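Local structure of cystathionine beta-lyases/cystathionine gamma-synthases (Corynebacterium glutamicum, 5X5H) at residues Met258-Asp263 with Ile367-Ile372. The protein probably catalyses the pyridoxal-phosphate-dependent formation of L,L-cystathionine from O-succinyl-L-homoserine and L-cysteine, a step of methionine biosynthesis. Numbering follows the deposited sequence.
Sequences MDRHCD and IGIEDI
His261 ND1 donates a hydrogen bond of 2.7 Å to Ile367 O, arriving in the carbonyl plane on a lone pair, with an N-H...O angle of 154°. The acceptor sits 16° out of the imidazole plane, and the bond, though short, is not quite straight. With CG beside the backbone N (chi1 -78°), the ring reaches from helix 254-273 to the loop that follows strand 362-366. Gly368 CA lies at the same edge of the ring, 3.6 Å from His261 ND1. Over one face stands Ile369, whose CG2 methyl makes a CH-pi contact almost straight above the centre, 3.8 Å from the centroid. Tyr205 meets the ring edge-to-face. The preceding residue, Arg260, lays its aliphatic part across Ile369 at about a right angle, with Arg260 CG 3.7 Å from Ile369 CB. Bends at chi2 and chi3 turn the guanidinium away from the isoleucine side chain; a water in the guanidinium plane accepts from Arg260 NH1 at 2.8 Å and lies 2.9 Å from Ile369 O, a possible acceptor. Asn264, on the same helix, adds hydrogen bonds from its ND2 to the carbonyls of Gly368 and Glu370. The loop also faces a second subunit: Glu370 OE2 bonds His16 NE2, and Asp371 OD2 bonds Thr12 N, both of that neighbouring copy. The helix is thus tied to the link between strand 362-366 and helix 372-384, with the His261 side chain about 13 Å from the pyridoxal phosphate. Because ND1 is the donor to a buried carbonyl, it must carry a proton, and the carbonyl would favour keeping it there.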
# COMPACT_ATOMS: atom_id res chain seq x y z
N MET A 258 2.22 -14.52 -20.14
CA MET A 258 2.59 -15.92 -20.43
C MET A 258 2.85 -16.13 -21.92
O MET A 258 3.75 -16.91 -22.26
CB MET A 258 1.58 -16.84 -19.85
CG MET A 258 2.00 -18.32 -19.94
SD MET A 258 3.57 -18.77 -19.10
CE MET A 258 2.99 -19.38 -17.54
N ASP A 259 2.10 -15.49 -22.80
CA ASP A 259 2.38 -15.70 -24.22
C ASP A 259 3.80 -15.21 -24.54
O ASP A 259 4.50 -15.88 -25.32
CB ASP A 259 1.39 -15.00 -25.06
CG ASP A 259 0.16 -15.88 -25.29
OD1 ASP A 259 0.29 -17.11 -25.43
OD2 ASP A 259 -0.83 -15.27 -25.54
N ARG A 260 4.29 -14.15 -23.94
CA ARG A 260 5.62 -13.63 -24.17
C ARG A 260 6.64 -14.53 -23.48
O ARG A 260 7.71 -14.83 -24.04
CB ARG A 260 5.75 -12.19 -23.75
CG ARG A 260 7.08 -11.53 -24.11
CD ARG A 260 7.32 -11.41 -25.58
NE ARG A 260 6.22 -10.72 -26.33
CZ ARG A 260 6.09 -9.42 -26.65
NH1 ARG A 260 6.98 -8.54 -26.37
NH2 ARG A 260 4.97 -9.00 -27.28
N HIS A 261 6.38 -14.98 -22.27
CA HIS A 261 7.30 -15.91 -21.58
C HIS A 261 7.50 -17.15 -22.50
O HIS A 261 8.63 -17.65 -22.64
CB HIS A 261 6.67 -16.43 -20.29
CG HIS A 261 6.66 -15.51 -19.11
ND1 HIS A 261 7.81 -15.08 -18.52
CD2 HIS A 261 5.60 -14.99 -18.39
CE1 HIS A 261 7.44 -14.31 -17.48
NE2 HIS A 261 6.12 -14.24 -17.39
N CYS A 262 6.44 -17.69 -23.05
CA CYS A 262 6.52 -18.94 -23.84
C CYS A 262 7.21 -18.63 -25.18
O CYS A 262 8.10 -19.41 -25.57
CB CYS A 262 5.14 -19.46 -24.13
SG CYS A 262 4.32 -20.19 -22.68
N ASP A 263 6.89 -17.52 -25.83
CA ASP A 263 7.63 -17.11 -27.05
C ASP A 263 9.12 -17.10 -26.75
O ASP A 263 9.94 -17.57 -27.57
CB ASP A 263 7.16 -15.79 -27.61
CG ASP A 263 5.75 -15.83 -28.26
OD1 ASP A 263 5.16 -16.89 -28.47
OD2 ASP A 263 5.29 -14.66 -28.51
N ILE A 367 12.50 -17.60 -17.70
CA ILE A 367 12.62 -16.70 -18.80
C ILE A 367 11.50 -15.67 -18.64
O ILE A 367 10.35 -16.09 -18.62
CB ILE A 367 12.54 -17.42 -20.14
CG1 ILE A 367 13.72 -18.43 -20.32
CG2 ILE A 367 12.50 -16.45 -21.31
CD1 ILE A 367 15.02 -17.80 -20.43
N GLY A 368 11.90 -14.41 -18.53
CA GLY A 368 10.94 -13.27 -18.40
C GLY A 368 10.43 -12.78 -19.70
O GLY A 368 10.50 -13.48 -20.73
N ILE A 369 9.97 -11.53 -19.68
CA ILE A 369 9.35 -10.90 -20.84
C ILE A 369 10.16 -9.85 -21.46
O ILE A 369 9.68 -9.03 -22.29
CB ILE A 369 7.87 -10.45 -20.63
CG1 ILE A 369 7.80 -9.32 -19.62
CG2 ILE A 369 7.02 -11.61 -20.18
CD1 ILE A 369 6.39 -8.74 -19.47
N GLU A 370 11.45 -9.75 -21.14
CA GLU A 370 12.38 -8.87 -21.83
C GLU A 370 12.46 -9.22 -23.31
O GLU A 370 12.01 -10.26 -23.74
CB GLU A 370 13.80 -8.91 -21.18
CG GLU A 370 13.83 -8.56 -19.67
CD GLU A 370 13.84 -9.78 -18.77
OE1 GLU A 370 13.33 -10.85 -19.14
OE2 GLU A 370 14.27 -9.61 -17.60
N ASP A 371 13.10 -8.30 -24.05
CA ASP A 371 13.23 -8.57 -25.52
C ASP A 371 14.10 -9.82 -25.74
O ASP A 371 15.21 -9.90 -25.15
CB ASP A 371 13.79 -7.33 -26.21
CG ASP A 371 12.76 -6.23 -26.24
OD1 ASP A 371 11.92 -6.27 -27.14
OD2 ASP A 371 12.79 -5.44 -25.31
N ILE A 372 13.67 -10.71 -26.64
CA ILE A 372 14.45 -11.92 -26.93
C ILE A 372 15.82 -11.65 -27.38
O ILE A 372 16.71 -12.40 -27.04
CB ILE A 372 13.61 -12.79 -27.91
CG1 ILE A 372 14.31 -14.20 -28.04
CG2 ILE A 372 13.33 -12.21 -29.26
CD1 ILE A 372 14.47 -14.98 -26.79
O HOH W 1 9.45 -9.01 -25.20